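Local structure of cpftsy (Physcomitrella patens, 4AK9) at residues Arg115-Met120 against Ala235-Leu240; Gly266-Lys271 against Val292-Val297. The protein probably acts as the chloroplast receptor for the signal recognition particle, a SIMIBI-class GTPase that takes part in protein transport during chloroplast biogenesis. One frame throughout, in Å; residues are numbered along the deposited sequence.

Contact 1. Residues Arg115-Met120 against Ala235-Leu240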
ATOM      1  N   ARG A 115     -24.253  33.446   3.027  1.00 48.51           N
ATOM      2  CA  ARG A 115     -22.880  33.725   2.675  1.00 41.38           C
ATOM      3  C   ARG A 115     -22.279  34.608   3.763  1.00 39.33           C
ATOM      4  O   ARG A 115     -22.994  35.377   4.401  1.00 46.56           O
ATOM      5  CB  ARG A 115     -22.815  34.398   1.300  1.00 43.92           C
ATOM      6  CG  ARG A 115     -24.152  34.924   0.787  1.00 56.18           C
ATOM      7  CD  ARG A 115     -24.253  36.450   0.934  1.00 59.97           C
ATOM      8  NE  ARG A 115     -23.049  37.121   0.440  1.00 60.60           N
ATOM      9  CZ  ARG A 115     -22.763  37.280  -0.851  1.00 59.79           C
ATOM     10  NH1 ARG A 115     -23.601  36.819  -1.773  1.00 64.75           N
ATOM     11  NH2 ARG A 115     -21.643  37.897  -1.224  1.00 58.61           N
ATOM     12  N   PRO A 116     -20.963  34.503   3.985  1.00 33.24           N
ATOM     13  CA  PRO A 116     -20.023  33.665   3.230  1.00 33.17           C
ATOM     14  C   PRO A 116     -20.051  32.203   3.676  1.00 32.05           C
ATOM     15  O   PRO A 116     -20.314  31.925   4.853  1.00 31.25           O
ATOM     16  CB  PRO A 116     -18.672  34.269   3.588  1.00 31.36           C
ATOM     17  CG  PRO A 116     -18.857  34.798   4.972  1.00 30.82           C
ATOM     18  CD  PRO A 116     -20.300  35.211   5.096  1.00 36.42           C
ATOM     19  N   ALA A 117     -19.804  31.288   2.740  1.00 28.38           N
ATOM     20  CA  ALA A 117     -19.440  29.923   3.119  1.00 31.40           C
ATOM     21  C   ALA A 117     -17.967  29.924   3.526  1.00 26.50           C
ATOM     22  O   ALA A 117     -17.165  30.752   3.045  1.00 27.30           O
ATOM     23  CB  ALA A 117     -19.677  28.948   1.973  1.00 28.89           C
ATOM     24  N   VAL A 118     -17.595  29.003   4.412  1.00 23.43           N
ATOM     25  CA  VAL A 118     -16.222  28.930   4.878  1.00 18.12           C
ATOM     26  C   VAL A 118     -15.716  27.483   4.747  1.00 24.45           C
ATOM     27  O   VAL A 118     -16.321  26.549   5.283  1.00 22.26           O
ATOM     28  CB  VAL A 118     -16.064  29.398   6.329  1.00 22.53           C
ATOM     29  CG1 VAL A 118     -14.617  29.221   6.810  1.00 23.24           C
ATOM     30  CG2 VAL A 118     -16.478  30.891   6.460  1.00 22.34           C
ATOM     31  N   LEU A 119     -14.622  27.310   4.005  1.00 20.05           N
ATOM     32  CA  LEU A 119     -14.053  25.968   3.786  1.00 21.46           C
ATOM     33  C   LEU A 119     -12.684  25.944   4.454  1.00 18.12           C
ATOM     34  O   LEU A 119     -11.810  26.775   4.138  1.00 23.83           O
ATOM     35  CB  LEU A 119     -13.894  25.717   2.278  1.00 21.48           C
ATOM     36  CG  LEU A 119     -15.003  25.130   1.409  1.00 32.81           C
ATOM     37  CD1 LEU A 119     -16.350  25.663   1.769  1.00 32.05           C
ATOM     38  CD2 LEU A 119     -14.719  25.387  -0.056  1.00 34.36           C
ATOM     39  N   MET A 120     -12.470  25.021   5.390  1.00 19.68           N
ATOM     40  CA  MET A 120     -11.147  24.850   5.966  1.00 15.98           C
ATOM     41  C   MET A 120     -10.424  23.696   5.267  1.00 21.07           C
ATOM     42  O   MET A 120     -10.999  22.633   5.062  1.00 18.53           O
ATOM     43  CB  MET A 120     -11.215  24.592   7.472  1.00 20.53           C
ATOM     44  CG  MET A 120     -11.666  25.800   8.271  1.00 25.39           C
ATOM     45  SD  MET A 120     -11.932  25.321  10.002  1.00 27.71           S
ATOM     46  CE  MET A 120     -10.275  25.179  10.655  1.00 24.16           C
ATOM     47  N   ALA A 235     -20.151  28.378  10.201  1.00 26.52           N
ATOM     48  CA  ALA A 235     -18.845  27.968   9.685  1.00 24.38           C
ATOM     49  C   ALA A 235     -18.111  27.056  10.677  1.00 25.98           C
ATOM     50  O   ALA A 235     -18.352  27.130  11.900  1.00 23.75           O
ATOM     51  CB  ALA A 235     -18.008  29.207   9.386  1.00 22.04           C
ATOM     52  N   PRO A 236     -17.209  26.181  10.174  1.00 24.02           N
ATOM     53  CA  PRO A 236     -16.924  25.932   8.740  1.00 22.66           C
ATOM     54  C   PRO A 236     -18.007  25.090   8.066  1.00 22.85           C
ATOM     55  O   PRO A 236     -18.542  24.161   8.692  1.00 23.04           O
ATOM     56  CB  PRO A 236     -15.584  25.157   8.764  1.00 20.96           C
ATOM     57  CG  PRO A 236     -15.568  24.455  10.155  1.00 24.93           C
ATOM     58  CD  PRO A 236     -16.330  25.417  11.095  1.00 25.98           C
ATOM     59  N   ASN A 237     -18.317  25.379   6.804  1.00 19.46           N
ATOM     60  CA  ASN A 237     -19.284  24.579   6.058  1.00 19.47           C
ATOM     61  C   ASN A 237     -18.670  23.268   5.564  1.00 18.71           C
ATOM     62  O   ASN A 237     -19.374  22.278   5.433  1.00 21.04           O
ATOM     63  CB  ASN A 237     -19.796  25.374   4.875  1.00 24.02           C
ATOM     64  CG  ASN A 237     -20.454  26.671   5.308  1.00 25.43           C
ATOM     65  OD1 ASN A 237     -19.772  27.643   5.634  1.00 24.69           O
ATOM     66  ND2 ASN A 237     -21.780  26.677   5.336  1.00 32.84           N
ATOM     67  N   GLU A 238     -17.360  23.294   5.308  1.00 22.14           N
ATOM     68  CA  GLU A 238     -16.597  22.110   4.890  1.00 21.59           C
ATOM     69  C   GLU A 238     -15.255  22.083   5.609  1.00 17.07           C
ATOM     70  O   GLU A 238     -14.649  23.128   5.865  1.00 21.64           O
ATOM     71  CB  GLU A 238     -16.383  22.120   3.358  1.00 19.05           C
ATOM     72  CG  GLU A 238     -17.661  21.985   2.506  1.00 21.72           C
ATOM     73  CD  GLU A 238     -18.211  20.556   2.493  1.00 24.65           C
ATOM     74  OE1 GLU A 238     -17.445  19.588   2.781  1.00 26.97           O
ATOM     75  OE2 GLU A 238     -19.412  20.378   2.175  1.00 30.32           O
ATOM     76  N   VAL A 239     -14.800  20.890   5.969  1.00 18.09           N
ATOM     77  CA  VAL A 239     -13.425  20.674   6.428  1.00 15.05           C
ATOM     78  C   VAL A 239     -12.873  19.600   5.461  1.00 18.48           C
ATOM     79  O   VAL A 239     -13.288  18.431   5.456  1.00 15.70           O
ATOM     80  CB  VAL A 239     -13.309  20.223   7.925  1.00 16.23           C
ATOM     81  CG1 VAL A 239     -11.865  19.941   8.325  1.00 17.14           C
ATOM     82  CG2 VAL A 239     -13.931  21.277   8.875  1.00 18.29           C
ATOM     83  N   LEU A 240     -11.983  20.034   4.586  1.00 16.65           N
ATOM     84  CA  LEU A 240     -11.522  19.175   3.502  1.00 19.00           C
ATOM     85  C   LEU A 240     -10.106  18.724   3.815  1.00 15.93           C
ATOM     86  O   LEU A 240      -9.190  19.532   3.956  1.00 19.30           O
ATOM     87  CB  LEU A 240     -11.587  19.949   2.170  1.00 20.63           C
ATOM     88  CG  LEU A 240     -12.981  20.434   1.809  1.00 23.10           C
ATOM     89  CD1 LEU A 240     -12.950  21.292   0.532  1.00 24.00           C
ATOM     90  CD2 LEU A 240     -13.922  19.234   1.642  1.00 22.43           C
TER
HETATM   91  O   HOH W   1     -20.628  29.998   6.865  1.00 29.21           O

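Contact 2. Residues Gly266-Lys271 against Val292-Val297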
ATOM      1  N   GLY A 266     -14.943  15.908   3.938  1.00 19.61           N
ATOM      2  CA  GLY A 266     -14.625  15.383   2.606  1.00 16.32           C
ATOM      3  C   GLY A 266     -13.134  15.262   2.405  1.00 16.13           C
ATOM      4  O   GLY A 266     -12.362  15.983   3.023  1.00 17.06           O
ATOM      5  N   PHE A 267     -12.723  14.325   1.537  1.00 19.38           N
ATOM      6  CA  PHE A 267     -11.306  14.210   1.186  1.00 15.14           C
ATOM      7  C   PHE A 267     -11.019  14.809  -0.194  1.00 14.03           C
ATOM      8  O   PHE A 267     -11.870  14.790  -1.089  1.00 17.73           O
ATOM      9  CB  PHE A 267     -10.891  12.737   1.133  1.00 17.58           C
ATOM     10  CG  PHE A 267     -11.209  11.966   2.375  1.00 17.16           C
ATOM     11  CD1 PHE A 267     -10.616  12.278   3.577  1.00 19.21           C
ATOM     12  CD2 PHE A 267     -12.089  10.877   2.317  1.00 20.66           C
ATOM     13  CE1 PHE A 267     -10.906  11.556   4.725  1.00 20.57           C
ATOM     14  CE2 PHE A 267     -12.385  10.132   3.477  1.00 20.13           C
ATOM     15  CZ  PHE A 267     -11.777  10.463   4.675  1.00 19.68           C
ATOM     16  N   ILE A 268      -9.802  15.295  -0.339  1.00 15.32           N
ATOM     17  CA  ILE A 268      -9.202  15.628  -1.625  1.00 16.17           C
ATOM     18  C   ILE A 268      -7.936  14.818  -1.801  1.00 14.77           C
ATOM     19  O   ILE A 268      -6.970  14.932  -1.018  1.00 15.67           O
ATOM     20  CB  ILE A 268      -8.901  17.145  -1.714  1.00 17.72           C
ATOM     21  CG1 ILE A 268     -10.222  17.909  -1.584  1.00 18.12           C
ATOM     22  CG2 ILE A 268      -8.129  17.477  -3.088  1.00 17.81           C
ATOM     23  CD1 ILE A 268     -10.006  19.434  -1.406  1.00 20.67           C
ATOM     24  N   LEU A 269      -7.945  13.950  -2.813  1.00 18.42           N
ATOM     25  CA  LEU A 269      -6.809  13.049  -3.052  1.00 18.41           C
ATOM     26  C   LEU A 269      -6.024  13.572  -4.241  1.00 16.77           C
ATOM     27  O   LEU A 269      -6.562  13.626  -5.346  1.00 20.23           O
ATOM     28  CB  LEU A 269      -7.297  11.616  -3.341  1.00 20.66           C
ATOM     29  CG  LEU A 269      -7.440  10.767  -2.051  1.00 26.89           C
ATOM     30  CD1 LEU A 269      -8.461  11.350  -1.055  1.00 21.01           C
ATOM     31  CD2 LEU A 269      -7.815   9.330  -2.380  1.00 22.96           C
ATOM     32  N   THR A 270      -4.803  14.002  -3.987  1.00 16.75           N
ATOM     33  CA  THR A 270      -3.978  14.644  -5.016  1.00 20.82           C
ATOM     34  C   THR A 270      -2.985  13.666  -5.666  1.00 21.33           C
ATOM     35  O   THR A 270      -2.752  12.556  -5.148  1.00 18.44           O
ATOM     36  CB  THR A 270      -3.139  15.786  -4.407  1.00 22.40           C
ATOM     37  OG1 THR A 270      -2.280  15.241  -3.403  1.00 26.76           O
ATOM     38  CG2 THR A 270      -4.023  16.863  -3.782  1.00 28.93           C
ATOM     39  N   LYS A 271      -2.386  14.111  -6.769  1.00 21.45           N
ATOM     40  CA  LYS A 271      -1.256  13.432  -7.414  1.00 21.60           C
ATOM     41  C   LYS A 271      -1.572  12.014  -7.870  1.00 22.33           C
ATOM     42  O   LYS A 271      -0.690  11.148  -7.909  1.00 23.32           O
ATOM     43  CB  LYS A 271      -0.066  13.417  -6.475  1.00 23.80           C
ATOM     44  CG  LYS A 271       0.407  14.835  -6.121  1.00 28.39           C
ATOM     45  CD  LYS A 271       1.382  14.819  -4.952  1.00 31.91           C
ATOM     46  CE  LYS A 271       2.674  14.077  -5.300  1.00 39.65           C
ATOM     47  NZ  LYS A 271       3.658  14.043  -4.163  1.00 42.58           N
ATOM     48  N   VAL A 292     -14.952  11.160  -0.888  1.00 18.72           N
ATOM     49  CA  VAL A 292     -13.908  11.872  -1.633  1.00 18.98           C
ATOM     50  C   VAL A 292     -14.659  12.921  -2.469  1.00 21.66           C
ATOM     51  O   VAL A 292     -15.621  12.582  -3.179  1.00 18.94           O
ATOM     52  CB  VAL A 292     -13.123  10.902  -2.552  1.00 19.07           C
ATOM     53  CG1 VAL A 292     -12.277  11.709  -3.563  1.00 20.15           C
ATOM     54  CG2 VAL A 292     -12.223   9.978  -1.712  1.00 17.36           C
ATOM     55  N   LYS A 293     -14.259  14.193  -2.363  1.00 16.99           N
ATOM     56  CA  LYS A 293     -14.983  15.266  -3.030  1.00 18.51           C
ATOM     57  C   LYS A 293     -14.277  15.785  -4.290  1.00 22.33           C
ATOM     58  O   LYS A 293     -14.950  16.222  -5.242  1.00 19.56           O
ATOM     59  CB  LYS A 293     -15.262  16.424  -2.044  1.00 17.23           C
ATOM     60  CG  LYS A 293     -16.227  16.008  -0.904  1.00 18.70           C
ATOM     61  CD  LYS A 293     -16.968  17.194  -0.245  1.00 19.54           C
ATOM     62  CE  LYS A 293     -18.160  16.601   0.561  1.00 19.05           C
ATOM     63  NZ  LYS A 293     -19.088  17.625   1.112  1.00 19.87           N
ATOM     64  N   PHE A 294     -12.945  15.734  -4.286  1.00 19.21           N
ATOM     65  CA  PHE A 294     -12.121  16.079  -5.467  1.00 20.92           C
ATOM     66  C   PHE A 294     -10.967  15.089  -5.636  1.00 20.56           C
ATOM     67  O   PHE A 294     -10.441  14.545  -4.634  1.00 20.12           O
ATOM     68  CB  PHE A 294     -11.532  17.485  -5.311  1.00 22.82           C
ATOM     69  CG  PHE A 294     -12.579  18.566  -5.277  1.00 20.58           C
ATOM     70  CD1 PHE A 294     -13.171  18.941  -4.071  1.00 24.83           C
ATOM     71  CD2 PHE A 294     -12.980  19.187  -6.442  1.00 23.80           C
ATOM     72  CE1 PHE A 294     -14.152  19.939  -4.043  1.00 26.96           C
ATOM     73  CE2 PHE A 294     -13.982  20.192  -6.424  1.00 25.66           C
ATOM     74  CZ  PHE A 294     -14.559  20.554  -5.210  1.00 22.89           C
ATOM     75  N   VAL A 295     -10.553  14.865  -6.886  1.00 17.83           N
ATOM     76  CA  VAL A 295      -9.294  14.166  -7.153  1.00 18.92           C
ATOM     77  C   VAL A 295      -8.367  15.046  -8.009  1.00 22.05           C
ATOM     78  O   VAL A 295      -8.825  15.686  -8.953  1.00 22.23           O
ATOM     79  CB  VAL A 295      -9.537  12.840  -7.876  1.00 20.80           C
ATOM     80  CG1 VAL A 295     -10.190  11.843  -6.917  1.00 18.01           C
ATOM     81  CG2 VAL A 295     -10.449  13.053  -9.095  1.00 23.33           C
ATOM     82  N   GLY A 296      -7.095  15.089  -7.641  1.00 21.74           N
ATOM     83  CA  GLY A 296      -6.088  15.813  -8.396  1.00 23.91           C
ATOM     84  C   GLY A 296      -5.488  14.856  -9.391  1.00 25.88           C
ATOM     85  O   GLY A 296      -4.906  13.828  -9.003  1.00 26.00           O
ATOM     86  N   VAL A 297      -5.628  15.174 -10.671  1.00 22.95           N
ATOM     87  CA  VAL A 297      -5.201  14.224 -11.711  1.00 26.86           C
ATOM     88  C   VAL A 297      -4.169  14.793 -12.673  1.00 33.31           C
ATOM     89  O   VAL A 297      -3.971  14.257 -13.766  1.00 31.53           O
ATOM     90  CB  VAL A 297      -6.384  13.676 -12.504  1.00 27.69           C
ATOM     91  CG1 VAL A 297      -7.239  12.793 -11.613  1.00 31.92           C
ATOM     92  CG2 VAL A 297      -7.225  14.827 -13.119  1.00 33.32           C
TER

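Contact 1. Residues Arg115-Met120 against Ala235-Leu240
Val118 and Ala235 meet through their CB atoms, 3.6 Å apart, and Val118 CG2 lies against the same methyl. Further along, the Met120 thioether comes up to the CB-CG bond of the Pro236 ring at a slant, with SD 3.7 Å from Pro236 CG. Leu119 and Glu238 run side by side from the other face of the sheet, Leu119 CG 3.8 Å from Glu238 CB. The parallel strands bond regularly at Met120: its N donates to Glu238 O, and its O accepts Leu240 N at 2.8 Å. Before the strand proper, Asn237 stands in for a backbone partner. Its CG is turned beside its own N (chi1 -59°), which brings OD1 to Val118 N at 2.8 Å. Asn237 N in turn donates to Val118 O, in the carbonyl plane. A water donates to both OD1 and Pro116 O. A leucine in place of Asn237 would probably leave Val118 N without its acceptor and deprive the water of one of its two partners. Strand 117-123 has strand 202-205 as its other neighbour, with Val118 on Val203. Helix 215-231 covers the Val118 and Met120 face, through Val228 and Cys224.

Contact 2. Residues Gly266-Lys271 against Val292-Val297
Phe267 O accepts the backbone N of Lys293 at 2.8 Å, the first of three hydrogen bonds between these parallel strands. Leu269 supplies the other two. Its N donates to Phe294 O at 3.1 Å, and its O takes Gly296 N in a nearly straight bond, 171° at the hydrogen. Two CA-H...O contacts run beside them, from Ile268 CA to Phe294 O and from Val295 CA to Leu269 O. The pairing shifts by one residue between Phe267-Val292 and Ile268-Phe294, a beta bulge at Lys293.

The apolar contacts divide between the two faces. On one, Val292 CG2 touches the Phe267 ring at its edge, 4.1 Å from CD2, and also meets Leu269 CD1. Val292 crosses both side chains at about a right angle. Its CG1 is anti to the backbone N (chi1 166°), which leaves CG2 beside that N, and this one methyl makes both contacts. Helix 280-288 packs on this face through Val284, Val281 and Val285. On the other face Ile268 and Phe294 lie alongside each other, with Ile268 CG1 4.0 Å from Phe294 CB. Helix 126-142 covers them there through Thr132 and Leu136.

Glycine matters at both ends. The Lys293 chain passes Gly266, with CG 3.9 Å from Gly266 CA. Gly266 has no side chain, which leaves room for this passage, and Gly296 lies close to Thr270. The lysine runs on, extended, to Glu238 and Glu108 O.

The two strands and helix 280-288 form a beta-alpha-beta unit of the GTPase domain. Both faces are apolar, and the lysine charges are led to the margins, Lys271 to Asp244. The Thr-Lys-Leu-Asp run that starts at Thr270 fits the guanine-specificity motif of SRP GTPases and probably serves nucleotide recognition.

Contacts 1 and 2 belong to one sheet, with centres about 17 Å apart. Strand 238-244 of contact 1 is the direct neighbour of strand 266-270 of contact 2. Across this seam Leu240 CB packs on Ile268 CD1 at 3.9 Å. A salt bridge from Glu238 OE2 to Lys293 NZ, 3.0 Å long, reaches past strand 266-270 to the strand beyond. Leu240 CD2 also lies 4.1 Å from Lys293 CD, so the leucine borders the aliphatic part of that lysine. Strand 117-123 of contact 1 leads into a probable P-loop, and Thr270 of contact 2 lies near that loop without touching it. Contact 2 thus approaches the probable nucleotide site through Thr270, while contact 1 holds the earlier part of the strand that leads to it.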